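Local coordinates for Sn-glycerol-3-phosphate ABC transporter substrate-binding protein UspB (Mycobacterium tuberculosis, PDB 4MFI) that binds glycerophosphocholine as the substrate-binding subunit of an ABC transporter and probably delivers it to the membrane components for uptake, at residues A[153-157]-A[370-375]; A[241-246]-A[402-408]; A[337-341]-A[355-361]. One frame throughout, in Å; residues are numbered along the deposited sequence.

Interaction 1. Residues A[153-157]-A[370-375]; sequences STPLF and VALDQL
Where the long strand 144-160 runs through the main sheet of this periplasmic-binding-protein fold, Q374 at the C-terminal part of helix 366-374 meets the backbone of P155, at the start of the strand's 155-157 portion. The two elements are joined by a polar cluster at the strand and an aliphatic patch beside it. NE2 of Q374 donates to P155 O at 3.2 Å and comes nearly along the C=O axis, with a C=O...N angle of 163°, although the acceptor lies somewhat tilted from the amide plane. The same carbonyl also takes T154 OG1 at 2.9 Å, which stands above the carbonyl plane by 41°, so two side-chain donors grip one oxygen by different approaches. With CG anti to the backbone N (chi1 -170°) and the chain extended beyond it, Q374 reaches from helix to strand. Its amide rotation is fixed from both ends, since OE1 is hydrogen-bonded to the backbone N of L292. A water completes the polar cluster: it accepts from Q374 NE2 at 2.8 Å and donates to T154 OG1 at 2.6 Å and to A371 O in the helix. T154 OG1 is thus donor to the carbonyl and acceptor from the water. The P155 ring, directed away from the helix, packs against V270 of strand 268-272 and W208 of helix 206-209. The aliphatic part is made by L156, whose CD1 lies 4.1 Å from V370 CG1, and by T154, whose methyl CG2 rests 4.0 Å from L375 CD2.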
ATOM      1  N   SER A 153      -1.169  -3.558   2.554  1.00  5.94           N
ATOM      2  CA  SER A 153       0.215  -4.004   2.512  1.00  5.25           C
ATOM      3  C   SER A 153       1.110  -2.844   2.914  1.00  6.29           C
ATOM      4  O   SER A 153       0.645  -1.707   3.034  1.00  7.63           O
ATOM      5  CB  SER A 153       0.562  -4.390   1.084  1.00  8.11           C
ATOM      6  OG  SER A 153       0.365  -3.261   0.248  1.00 12.90           O
ATOM      7  N   THR A 154       2.391  -3.131   3.128  1.00  6.16           N
ATOM      8  CA  THR A 154       3.408  -2.091   3.261  1.00  5.43           C
ATOM      9  C   THR A 154       4.667  -2.572   2.557  1.00  6.06           C
ATOM     10  O   THR A 154       4.788  -3.755   2.228  1.00  6.64           O
ATOM     11  CB  THR A 154       3.805  -1.809   4.733  1.00  6.58           C
ATOM     12  OG1 THR A 154       4.618  -2.883   5.217  1.00  8.06           O
ATOM     13  CG2 THR A 154       2.593  -1.615   5.628  1.00  7.42           C
ATOM     14  N   PRO A 155       5.622  -1.666   2.331  1.00  5.56           N
ATOM     15  CA  PRO A 155       6.937  -2.162   1.924  1.00  5.65           C
ATOM     16  C   PRO A 155       7.626  -2.903   3.076  1.00  5.26           C
ATOM     17  O   PRO A 155       7.297  -2.712   4.254  1.00  5.81           O
ATOM     18  CB  PRO A 155       7.698  -0.877   1.583  1.00  6.26           C
ATOM     19  CG  PRO A 155       6.618   0.107   1.221  1.00  5.77           C
ATOM     20  CD  PRO A 155       5.531  -0.201   2.208  1.00  5.48           C
ATOM     21  N   LEU A 156       8.585  -3.745   2.715  1.00  5.76           N
ATOM     22  CA  LEU A 156       9.343  -4.545   3.664  1.00  5.95           C
ATOM     23  C   LEU A 156      10.768  -4.643   3.129  1.00  4.68           C
ATOM     24  O   LEU A 156      10.971  -4.661   1.915  1.00  6.26           O
ATOM     25  CB  LEU A 156       8.718  -5.935   3.756  1.00  8.30           C
ATOM     26  CG  LEU A 156       9.072  -6.789   4.966  1.00  8.80           C
ATOM     27  CD1 LEU A 156       8.667  -6.086   6.248  1.00 10.52           C
ATOM     28  CD2 LEU A 156       8.385  -8.151   4.850  1.00 10.88           C
ATOM     29  N   PHE A 157      11.754  -4.685   4.025  1.00  4.48           N
ATOM     30  CA  PHE A 157      13.158  -4.792   3.624  1.00  4.75           C
ATOM     31  C   PHE A 157      13.581  -6.258   3.692  1.00  4.83           C
ATOM     32  O   PHE A 157      13.667  -6.840   4.770  1.00  7.28           O
ATOM     33  CB  PHE A 157      14.036  -3.914   4.532  1.00  5.35           C
ATOM     34  CG  PHE A 157      15.455  -3.759   4.053  1.00  5.01           C
ATOM     35  CD1 PHE A 157      16.399  -4.761   4.274  1.00  5.83           C
ATOM     36  CD2 PHE A 157      15.858  -2.597   3.403  1.00  7.59           C
ATOM     37  CE1 PHE A 157      17.721  -4.615   3.822  1.00  7.84           C
ATOM     38  CE2 PHE A 157      17.173  -2.436   2.965  1.00  7.45           C
ATOM     39  CZ  PHE A 157      18.104  -3.449   3.169  1.00  8.53           C
ATOM     40  N   VAL A 370       7.191  -9.612  11.722  1.00 10.50           N
ATOM     41  CA  VAL A 370       7.911  -8.383  11.371  1.00  8.99           C
ATOM     42  C   VAL A 370       6.991  -7.415  10.623  1.00  9.10           C
ATOM     43  O   VAL A 370       6.928  -6.221  10.946  1.00  9.61           O
ATOM     44  CB  VAL A 370       9.167  -8.669  10.525  1.00  9.59           C
ATOM     45  CG1 VAL A 370       9.761  -7.371   9.967  1.00 10.65           C
ATOM     46  CG2 VAL A 370      10.196  -9.428  11.350  1.00 11.57           C
ATOM     47  N   ALA A 371       6.258  -7.933   9.641  1.00  9.53           N
ATOM     48  CA  ALA A 371       5.330  -7.107   8.871  1.00 10.20           C
ATOM     49  C   ALA A 371       4.240  -6.512   9.768  1.00 10.68           C
ATOM     50  O   ALA A 371       3.877  -5.343   9.623  1.00 11.23           O
ATOM     51  CB  ALA A 371       4.716  -7.919   7.737  1.00 12.21           C
ATOM     52  N   LEU A 372       3.724  -7.326  10.686  1.00 12.38           N
ATOM     53  CA  LEU A 372       2.733  -6.884  11.657  1.00 14.07           C
ATOM     54  C   LEU A 372       3.255  -5.763  12.535  1.00 13.05           C
ATOM     55  O   LEU A 372       2.584  -4.743  12.742  1.00 15.63           O
ATOM     56  CB  LEU A 372       2.382  -8.049  12.580  1.00 17.58           C
ATOM     57  CG  LEU A 372       1.217  -8.946  12.222  1.00 25.19           C
ATOM     58  CD1 LEU A 372       0.387  -9.206  13.468  1.00 26.32           C
ATOM     59  CD2 LEU A 372       0.390  -8.247  11.199  1.00 25.55           C
ATOM     60  N   ASP A 373       4.450  -5.968  13.074  1.00 13.59           N
ATOM     61  CA  ASP A 373       5.010  -5.052  14.056  1.00 13.01           C
ATOM     62  C   ASP A 373       5.366  -3.691  13.473  1.00 10.42           C
ATOM     63  O   ASP A 373       5.495  -2.714  14.209  1.00 11.94           O
ATOM     64  CB  ASP A 373       6.221  -5.686  14.741  1.00 13.98           C
ATOM     65  CG  ASP A 373       5.834  -6.838  15.661  1.00 18.07           C
ATOM     66  OD1 ASP A 373       4.639  -6.963  16.010  1.00 20.57           O
ATOM     67  OD2 ASP A 373       6.728  -7.620  16.040  1.00 19.22           O
ATOM     68  N   GLN A 374       5.500  -3.618  12.154  1.00  9.74           N
ATOM     69  CA  GLN A 374       5.796  -2.340  11.518  1.00  8.66           C
ATOM     70  C   GLN A 374       4.560  -1.437  11.395  1.00  8.59           C
ATOM     71  O   GLN A 374       4.693  -0.225  11.225  1.00  9.13           O
ATOM     72  CB  GLN A 374       6.441  -2.553  10.143  1.00  8.99           C
ATOM     73  CG  GLN A 374       6.993  -1.268   9.545  1.00  7.91           C
ATOM     74  CD  GLN A 374       7.748  -1.443   8.241  1.00  7.29           C
ATOM     75  OE1 GLN A 374       8.666  -0.676   7.956  1.00  8.96           O
ATOM     76  NE2 GLN A 374       7.359  -2.433   7.435  1.00  6.96           N
ATOM     77  N   LEU A 375       3.361  -2.011  11.474  1.00  8.77           N
ATOM     78  CA  LEU A 375       2.133  -1.226  11.264  1.00  9.30           C
ATOM     79  C   LEU A 375       1.967   0.076  12.084  1.00  9.92           C
ATOM     80  O   LEU A 375       1.513   1.089  11.537  1.00  9.78           O
ATOM     81  CB  LEU A 375       0.883  -2.113  11.387  1.00 10.83           C
ATOM     82  CG  LEU A 375       0.612  -2.974  10.148  1.00 12.22           C
ATOM     83  CD1 LEU A 375      -0.553  -3.929  10.370  1.00 14.10           C
ATOM     84  CD2 LEU A 375       0.350  -2.103   8.927  1.00 13.91           C
TER
HETATM   85  O   HOH W   1       5.134  -4.205   7.370  1.00 16.05           O

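Interaction 2. Residues A[241-246]-A[402-408]; sequences YRNSIH and IGLRGAD
R242 in the last turns of helix 232-245 and H246 just past it offer their side-chain N-H groups to carbonyl oxygens where helix 391-405 ends. The arginine chain is extended from CG to NE and lays its guanidinium beside the turn, with both acceptors at the edge of the group. NH2 bonds to G406 O at 2.9 Å with an N-H...O angle of 156°, the oxygen in the guanidinium plane. NE is divided between two weak bonds, to A407 O at 3.0 Å and to G406 O at 3.2 Å; the G406 carbonyl therefore receives two arginine nitrogens. H246 NE2 is shared in a similar way, donating to I402 O at 3.1 Å and, weakly, to G403 O at 2.9 Å. The first of these carbonyls is approached in its own plane and also takes a weak helical bond from G406 N. Beside these bonds, G406 CA sits over one face of the imidazole, 3.9 Å from its centroid, in a CH-pi contact, and I245 CG2 lies against a face of the same ring. I402 CG2 fills the angle between the two chains, 3.6 Å from R242 CB and at the edge of the Y241 ring. Y241 OH, whose own hydrogen bond goes to L399 O, passes 3.7 Å from G403 CA, an approach allowed by the lack of a side chain there. G406 leaves the helix with positive phi, and D408 then caps helix 409-427 through OD2 to K411 N: a glycine-terminated helix followed by an N-capped one, with carbonyls of the last helical turn and of the turn after it taking side-chain N-H groups from R242 and H246.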
ATOM      1  N   TYR A 241      19.470   7.861  -3.905  1.00  5.41           N
ATOM      2  CA  TYR A 241      18.999   6.822  -4.806  1.00  5.25           C
ATOM      3  C   TYR A 241      19.855   6.758  -6.077  1.00  4.29           C
ATOM      4  O   TYR A 241      20.323   5.691  -6.465  1.00  5.52           O
ATOM      5  CB  TYR A 241      17.523   7.095  -5.115  1.00  5.54           C
ATOM      6  CG  TYR A 241      16.940   6.388  -6.312  1.00  4.73           C
ATOM      7  CD1 TYR A 241      16.782   7.059  -7.518  1.00  6.28           C
ATOM      8  CD2 TYR A 241      16.504   5.064  -6.233  1.00  6.37           C
ATOM      9  CE1 TYR A 241      16.220   6.436  -8.611  1.00  7.24           C
ATOM     10  CE2 TYR A 241      15.937   4.434  -7.328  1.00  6.43           C
ATOM     11  CZ  TYR A 241      15.802   5.128  -8.515  1.00  5.97           C
ATOM     12  OH  TYR A 241      15.246   4.519  -9.614  1.00  7.07           O
ATOM     13  N   ARG A 242      20.077   7.899  -6.722  1.00  5.33           N
ATOM     14  CA  ARG A 242      20.871   7.915  -7.944  1.00  5.67           C
ATOM     15  C   ARG A 242      22.285   7.408  -7.694  1.00  5.94           C
ATOM     16  O   ARG A 242      22.822   6.641  -8.497  1.00  6.65           O
ATOM     17  CB  ARG A 242      20.921   9.322  -8.545  1.00  5.63           C
ATOM     18  CG  ARG A 242      21.598   9.379  -9.904  1.00  6.95           C
ATOM     19  CD  ARG A 242      21.557  10.793 -10.482  1.00  8.59           C
ATOM     20  NE  ARG A 242      22.193  10.821 -11.793  1.00  9.43           N
ATOM     21  CZ  ARG A 242      23.510  10.838 -11.969  1.00 12.02           C
ATOM     22  NH1 ARG A 242      24.313  10.854 -10.909  1.00 14.20           N
ATOM     23  NH2 ARG A 242      24.022  10.838 -13.193  1.00 14.74           N
ATOM     24  N   ASN A 243      22.893   7.839  -6.590  1.00  6.41           N
ATOM     25  CA  ASN A 243      24.259   7.442  -6.291  1.00  5.70           C
ATOM     26  C   ASN A 243      24.361   5.965  -5.944  1.00  5.38           C
ATOM     27  O   ASN A 243      25.370   5.328  -6.224  1.00  7.02           O
ATOM     28  CB  ASN A 243      24.842   8.290  -5.162  1.00  7.79           C
ATOM     29  CG  ASN A 243      25.088   9.717  -5.579  1.00 10.26           C
ATOM     30  OD1 ASN A 243      25.170  10.026  -6.772  1.00 11.33           O
ATOM     31  ND2 ASN A 243      25.230  10.598  -4.598  1.00 13.51           N
ATOM     32  N   SER A 244      23.321   5.408  -5.334  1.00  5.64           N
ATOM     33  CA  SER A 244      23.355   3.983  -5.018  1.00  5.69           C
ATOM     34  C   SER A 244      23.508   3.156  -6.294  1.00  5.44           C
ATOM     35  O   SER A 244      24.177   2.118  -6.296  1.00  6.37           O
ATOM     36  CB  SER A 244      22.116   3.550  -4.217  1.00  5.67           C
ATOM     37  OG  SER A 244      20.947   3.507  -5.020  1.00  5.39           O
ATOM     38  N   ILE A 245      22.912   3.638  -7.380  1.00  6.75           N
ATOM     39  CA  ILE A 245      22.890   2.908  -8.640  1.00  7.75           C
ATOM     40  C   ILE A 245      24.086   3.250  -9.512  1.00  9.36           C
ATOM     41  O   ILE A 245      24.651   2.383 -10.170  1.00 11.52           O
ATOM     42  CB  ILE A 245      21.580   3.207  -9.411  1.00  7.50           C
ATOM     43  CG1 ILE A 245      20.371   2.693  -8.617  1.00  8.37           C
ATOM     44  CG2 ILE A 245      21.609   2.599 -10.803  1.00  9.26           C
ATOM     45  CD1 ILE A 245      19.031   3.307  -9.078  1.00  7.93           C
ATOM     46  N   HIS A 246      24.483   4.514  -9.504  0.93  8.63           N
ATOM     47  CA  HIS A 246      25.512   4.972 -10.416  0.93 10.02           C
ATOM     48  C   HIS A 246      26.849   5.168  -9.712  0.93 13.77           C
ATOM     49  O   HIS A 246      27.753   4.349  -9.882  0.93 17.09           O
ATOM     50  CB  HIS A 246      25.013   6.188 -11.202  0.93 10.47           C
ATOM     51  CG  HIS A 246      23.794   5.881 -12.016  0.93 10.55           C
ATOM     52  ND1 HIS A 246      23.851   5.170 -13.194  0.93 12.22           N
ATOM     53  CD2 HIS A 246      22.483   6.124 -11.788  0.93  9.27           C
ATOM     54  CE1 HIS A 246      22.629   5.010 -13.670  0.93 10.37           C
ATOM     55  NE2 HIS A 246      21.780   5.577 -12.832  0.93  9.52           N
ATOM     56  N   ILE A 402      16.013   8.352 -13.726  1.00  6.83           N
ATOM     57  CA  ILE A 402      17.195   8.576 -12.901  1.00  6.71           C
ATOM     58  C   ILE A 402      17.950   7.258 -12.720  1.00  7.68           C
ATOM     59  O   ILE A 402      19.174   7.198 -12.881  1.00  8.92           O
ATOM     60  CB  ILE A 402      16.810   9.186 -11.535  1.00  5.66           C
ATOM     61  CG1 ILE A 402      16.272  10.609 -11.728  1.00  7.70           C
ATOM     62  CG2 ILE A 402      17.990   9.199 -10.579  1.00  8.25           C
ATOM     63  CD1 ILE A 402      15.470  11.123 -10.530  1.00  8.12           C
ATOM     64  N   GLY A 403      17.207   6.189 -12.436  1.00  8.01           N
ATOM     65  CA  GLY A 403      17.801   4.882 -12.198  1.00  8.20           C
ATOM     66  C   GLY A 403      18.404   4.205 -13.421  1.00  9.33           C
ATOM     67  O   GLY A 403      19.544   3.734 -13.369  1.00 10.88           O
ATOM     68  N   LEU A 404      17.649   4.134 -14.516  1.00  8.95           N
ATOM     69  CA  LEU A 404      18.116   3.422 -15.709  1.00  9.59           C
ATOM     70  C   LEU A 404      19.055   4.233 -16.586  1.00 11.46           C
ATOM     71  O   LEU A 404      19.948   3.672 -17.219  1.00 13.83           O
ATOM     72  CB  LEU A 404      16.939   2.956 -16.568  1.00 10.64           C
ATOM     73  CG  LEU A 404      16.052   1.864 -15.982  1.00 11.57           C
ATOM     74  CD1 LEU A 404      14.910   1.579 -16.932  1.00 12.51           C
ATOM     75  CD2 LEU A 404      16.858   0.601 -15.735  1.00 12.17           C
ATOM     76  N   ARG A 405      18.843   5.545 -16.643  1.00 10.76           N
ATOM     77  CA  ARG A 405      19.568   6.377 -17.603  1.00 13.14           C
ATOM     78  C   ARG A 405      20.472   7.407 -16.937  1.00 11.27           C
ATOM     79  O   ARG A 405      21.131   8.199 -17.620  1.00 14.97           O
ATOM     80  CB  ARG A 405      18.583   7.065 -18.547  1.00 18.33           C
ATOM     81  CG  ARG A 405      17.824   6.087 -19.420  1.00 25.89           C
ATOM     82  CD  ARG A 405      17.050   6.797 -20.519  1.00 32.73           C
ATOM     83  NE  ARG A 405      15.639   6.985 -20.187  1.00 37.69           N
ATOM     84  CZ  ARG A 405      15.132   8.088 -19.643  1.00 40.16           C
ATOM     85  NH1 ARG A 405      15.921   9.119 -19.355  1.00 40.34           N
ATOM     86  NH2 ARG A 405      13.834   8.159 -19.386  1.00 41.54           N
ATOM     87  N   GLY A 406      20.507   7.394 -15.610  1.00 10.03           N
ATOM     88  CA  GLY A 406      21.343   8.327 -14.876  1.00  9.86           C
ATOM     89  C   GLY A 406      20.927   9.774 -15.041  1.00  9.32           C
ATOM     90  O   GLY A 406      21.760  10.672 -14.929  1.00 12.09           O
ATOM     91  N   ALA A 407      19.645  10.009 -15.309  1.00  8.75           N
ATOM     92  CA  ALA A 407      19.149  11.378 -15.427  1.00  9.07           C
ATOM     93  C   ALA A 407      19.462  12.178 -14.162  1.00  9.10           C
ATOM     94  O   ALA A 407      19.543  11.626 -13.053  1.00  9.26           O
ATOM     95  CB  ALA A 407      17.655  11.385 -15.705  1.00  8.54           C
ATOM     96  N   ASP A 408      19.653  13.477 -14.345  1.00  9.61           N
ATOM     97  CA  ASP A 408      19.958  14.381 -13.249  1.00  9.33           C
ATOM     98  C   ASP A 408      18.748  14.519 -12.330  1.00  8.95           C
ATOM     99  O   ASP A 408      17.629  14.715 -12.804  1.00  8.40           O
ATOM    100  CB  ASP A 408      20.343  15.744 -13.819  1.00 10.90           C
ATOM    101  CG  ASP A 408      20.736  16.738 -12.748  1.00 13.28           C
ATOM    102  OD1 ASP A 408      21.908  16.710 -12.319  1.00 17.18           O
ATOM    103  OD2 ASP A 408      19.884  17.562 -12.350  1.00 14.00           O
TER

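Interaction 3. Residues A[337-341]-A[355-361]; sequences AYFSQ and DASERHY
A337 and E358 bring their CA atoms to 6.0 Å where the axes of the short helical segments 337-341 and 356-361 pass 9.8 Å apart, running in roughly the same direction at 33°. Q341 carries most of the contact, for its amide NE2 serves two acceptors of the other helix. One N-H goes to S357 OG at 3.1 Å and the other to E358 OE1 at 3.0 Å; both bonds are nearly straight, and both partners lie in or close to the amide plane. The carboxylate oxygen is met on its anti side, with the amide and carboxylate planes almost parallel. A bend at chi2 (66°) brings the E358 carboxylate to the Q341 amide. Its other oxygen, OE2, accepts from a water that also donates to S340 OG, and a second water links Q341 OE1 to S357 OG. S357 and E358 lie in the first turn of helix 356-364, where D355 is the N-cap: its OD2 accepts from E358 N at 2.9 Å. A337 CB packs into the same corner, 3.8 Å from E358 OE1 and close to the D355 carboxylate. Helix 333-343 in turn lies on helix 50-63, with Y338 in a cation-pi contact with R59. Further along, the aliphatic part of Q341 covers the Y361 ring; CG stands over one face, 4.1 Å from the centroid and 18° off the ring normal, in a CH-pi contact. At the far end of that ring, Y361 OH is joined to S340 O by a water.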
ATOM      1  N   ALA A 337      -8.127 -11.134  10.546  1.00 10.45           N
ATOM      2  CA  ALA A 337      -7.089 -12.118  10.836  1.00 10.81           C
ATOM      3  C   ALA A 337      -7.180 -13.281   9.855  1.00 11.15           C
ATOM      4  O   ALA A 337      -6.173 -13.691   9.271  1.00 11.68           O
ATOM      5  CB  ALA A 337      -7.202 -12.618  12.270  1.00 11.33           C
ATOM      6  N   TYR A 338      -8.391 -13.800   9.666  1.00 10.87           N
ATOM      7  CA  TYR A 338      -8.623 -14.868   8.696  1.00 11.66           C
ATOM      8  C   TYR A 338      -8.208 -14.465   7.280  1.00 10.55           C
ATOM      9  O   TYR A 338      -7.494 -15.210   6.595  1.00 12.05           O
ATOM     10  CB  TYR A 338     -10.090 -15.311   8.713  1.00 12.07           C
ATOM     11  CG  TYR A 338     -10.443 -16.239   7.576  1.00 14.93           C
ATOM     12  CD1 TYR A 338     -10.085 -17.581   7.611  1.00 16.99           C
ATOM     13  CD2 TYR A 338     -11.120 -15.766   6.457  1.00 15.52           C
ATOM     14  CE1 TYR A 338     -10.399 -18.427   6.563  1.00 18.27           C
ATOM     15  CE2 TYR A 338     -11.440 -16.599   5.410  1.00 18.41           C
ATOM     16  CZ  TYR A 338     -11.077 -17.926   5.462  1.00 19.46           C
ATOM     17  OH  TYR A 338     -11.395 -18.752   4.412  1.00 22.82           O
ATOM     18  N   PHE A 339      -8.652 -13.287   6.844  1.00 10.63           N
ATOM     19  CA  PHE A 339      -8.318 -12.802   5.512  1.00 10.61           C
ATOM     20  C   PHE A 339      -6.801 -12.713   5.334  1.00  9.64           C
ATOM     21  O   PHE A 339      -6.260 -13.129   4.301  1.00 10.31           O
ATOM     22  CB  PHE A 339      -8.972 -11.439   5.267  1.00  9.56           C
ATOM     23  CG  PHE A 339      -8.900 -10.977   3.837  1.00  9.64           C
ATOM     24  CD1 PHE A 339      -9.719 -11.544   2.867  1.00 11.64           C
ATOM     25  CD2 PHE A 339      -8.044  -9.949   3.469  1.00 11.09           C
ATOM     26  CE1 PHE A 339      -9.668 -11.110   1.550  1.00 12.37           C
ATOM     27  CE2 PHE A 339      -7.986  -9.511   2.151  1.00 11.74           C
ATOM     28  CZ  PHE A 339      -8.801 -10.097   1.192  1.00 12.84           C
ATOM     29  N   SER A 340      -6.125 -12.187   6.351  1.00 11.23           N
ATOM     30  CA  SER A 340      -4.666 -12.077   6.350  1.00 11.53           C
ATOM     31  C   SER A 340      -3.988 -13.440   6.215  1.00 12.19           C
ATOM     32  O   SER A 340      -3.066 -13.608   5.416  1.00 13.00           O
ATOM     33  CB  SER A 340      -4.189 -11.382   7.632  1.00 12.49           C
ATOM     34  OG  SER A 340      -2.773 -11.362   7.703  1.00 13.21           O
ATOM     35  N   GLN A 341      -4.443 -14.412   6.997  1.00 12.27           N
ATOM     36  CA  GLN A 341      -3.864 -15.755   6.952  1.00 13.87           C
ATOM     37  C   GLN A 341      -4.037 -16.414   5.587  1.00 13.81           C
ATOM     38  O   GLN A 341      -3.181 -17.182   5.146  1.00 16.72           O
ATOM     39  CB  GLN A 341      -4.493 -16.634   8.034  1.00 15.40           C
ATOM     40  CG  GLN A 341      -4.155 -16.187   9.442  1.00 18.10           C
ATOM     41  CD  GLN A 341      -5.168 -16.652  10.468  1.00 21.63           C
ATOM     42  OE1 GLN A 341      -5.952 -17.576  10.223  1.00 26.02           O
ATOM     43  NE2 GLN A 341      -5.162 -16.008  11.630  1.00 20.28           N
ATOM     44  N   ASP A 355      -6.398 -12.447  18.605  1.00 27.02           N
ATOM     45  CA  ASP A 355      -7.137 -13.574  18.041  1.00 26.12           C
ATOM     46  C   ASP A 355      -6.316 -14.851  18.197  1.00 25.60           C
ATOM     47  O   ASP A 355      -5.112 -14.857  17.937  1.00 24.80           O
ATOM     48  CB  ASP A 355      -7.463 -13.310  16.565  1.00 26.01           C
ATOM     49  CG  ASP A 355      -8.157 -14.486  15.894  1.00 26.46           C
ATOM     50  OD1 ASP A 355      -9.383 -14.650  16.075  1.00 28.29           O
ATOM     51  OD2 ASP A 355      -7.475 -15.241  15.171  1.00 25.77           O
ATOM     52  N   ALA A 356      -6.965 -15.928  18.628  1.00 25.81           N
ATOM     53  CA  ALA A 356      -6.269 -17.183  18.903  1.00 27.42           C
ATOM     54  C   ALA A 356      -5.558 -17.748  17.671  1.00 27.21           C
ATOM     55  O   ALA A 356      -4.387 -18.133  17.744  1.00 26.11           O
ATOM     56  CB  ALA A 356      -7.235 -18.208  19.485  1.00 29.73           C
ATOM     57  N   SER A 357      -6.267 -17.800  16.546  1.00 27.25           N
ATOM     58  CA  SER A 357      -5.684 -18.308  15.308  1.00 27.58           C
ATOM     59  C   SER A 357      -4.525 -17.430  14.848  1.00 25.82           C
ATOM     60  O   SER A 357      -3.517 -17.931  14.345  1.00 26.42           O
ATOM     61  CB  SER A 357      -6.743 -18.404  14.207  1.00 30.12           C
ATOM     62  OG  SER A 357      -7.167 -17.121  13.781  1.00 31.81           O
ATOM     63  N   GLU A 358      -4.664 -16.119  15.030  1.00 23.05           N
ATOM     64  CA  GLU A 358      -3.609 -15.188  14.650  1.00 21.77           C
ATOM     65  C   GLU A 358      -2.365 -15.353  15.517  1.00 23.76           C
ATOM     66  O   GLU A 358      -1.246 -15.279  15.013  1.00 23.97           O
ATOM     67  CB  GLU A 358      -4.111 -13.746  14.703  1.00 20.60           C
ATOM     68  CG  GLU A 358      -3.096 -12.696  14.238  1.00 19.67           C
ATOM     69  CD  GLU A 358      -2.759 -12.793  12.761  1.00 20.22           C
ATOM     70  OE1 GLU A 358      -3.477 -13.495  12.011  1.00 19.41           O
ATOM     71  OE2 GLU A 358      -1.765 -12.153  12.351  1.00 21.57           O
ATOM     72  N   ARG A 359      -2.556 -15.581  16.816  1.00 24.24           N
ATOM     73  CA  ARG A 359      -1.421 -15.782  17.714  1.00 24.70           C
ATOM     74  C   ARG A 359      -0.613 -17.006  17.287  1.00 25.67           C
ATOM     75  O   ARG A 359       0.619 -16.973  17.260  1.00 24.48           O
ATOM     76  CB  ARG A 359      -1.891 -15.929  19.167  1.00 26.57           C
ATOM     77  CG  ARG A 359      -2.260 -14.605  19.829  1.00 30.11           C
ATOM     78  CD  ARG A 359      -2.681 -14.788  21.279  1.00 33.13           C
ATOM     79  NE  ARG A 359      -1.716 -15.575  22.044  1.00 36.09           N
ATOM     80  CZ  ARG A 359      -0.743 -15.059  22.792  1.00 38.16           C
ATOM     81  NH1 ARG A 359      -0.595 -13.743  22.885  1.00 38.93           N
ATOM     82  NH2 ARG A 359       0.084 -15.860  23.452  1.00 39.09           N
ATOM     83  N   HIS A 360      -1.325 -18.076  16.945  1.00 28.42           N
ATOM     84  CA  HIS A 360      -0.712 -19.307  16.452  1.00 31.16           C
ATOM     85  C   HIS A 360       0.028 -19.073  15.135  1.00 28.37           C
ATOM     86  O   HIS A 360       1.147 -19.554  14.944  1.00 28.63           O
ATOM     87  CB  HIS A 360      -1.787 -20.380  16.261  1.00 37.82           C
ATOM     88  CG  HIS A 360      -1.253 -21.710  15.824  1.00 45.81           C
ATOM     89  ND1 HIS A 360      -0.092 -22.251  16.333  1.00 49.22           N
ATOM     90  CD2 HIS A 360      -1.731 -22.614  14.935  1.00 48.71           C
ATOM     91  CE1 HIS A 360       0.127 -23.428  15.772  1.00 50.23           C
ATOM     92  NE2 HIS A 360      -0.853 -23.672  14.920  1.00 50.00           N
ATOM     93  N   TYR A 361      -0.611 -18.337  14.231  1.00 25.39           N
ATOM     94  CA  TYR A 361      -0.036 -18.041  12.922  1.00 23.63           C
ATOM     95  C   TYR A 361       1.268 -17.255  13.052  1.00 24.34           C
ATOM     96  O   TYR A 361       2.269 -17.587  12.414  1.00 24.08           O
ATOM     97  CB  TYR A 361      -1.043 -17.260  12.072  1.00 22.07           C
ATOM     98  CG  TYR A 361      -0.544 -16.874  10.694  1.00 22.37           C
ATOM     99  CD1 TYR A 361      -0.488 -17.808   9.664  1.00 24.54           C
ATOM    100  CD2 TYR A 361      -0.150 -15.569  10.419  1.00 23.69           C
ATOM    101  CE1 TYR A 361      -0.039 -17.455   8.402  1.00 25.67           C
ATOM    102  CE2 TYR A 361       0.298 -15.209   9.164  1.00 24.99           C
ATOM    103  CZ  TYR A 361       0.354 -16.152   8.159  1.00 26.05           C
ATOM    104  OH  TYR A 361       0.802 -15.785   6.908  1.00 26.32           O
TER
HETATM  105  O   HOH W   2      -1.039 -11.958   9.914  1.00 20.65           O
HETATM  106  O   HOH W   3      -0.061 -13.267   6.214  1.00 26.03           O
HETATM  107  O   HOH W   4      -8.478 -17.654  11.285  1.00 27.69           O

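Overall arrangement
Along the chain the order is 153-157, 241-246, 337-341, 355-361, 370-375 and 402-408, so the segments of interactions 1 and 2 alternate, while both segments of interaction 3 fall between those of each of the others. Interactions 1 and 3 are neighbours, centres 16 Å apart: helices 356-364 and 366-374 are consecutive, and L372 CD1 packs 3.8 Å from E358 OE2. Interaction 2 lies 27 Å from interaction 1 and 41 Å from interaction 3, centre to centre, with interactions 2 and 3 on opposite sides of the chain's centre. Interaction 1, about 10 Å from that centre, lies between the two more peripheral helix pairs; the two-lobed architecture is that of the binding-protein family.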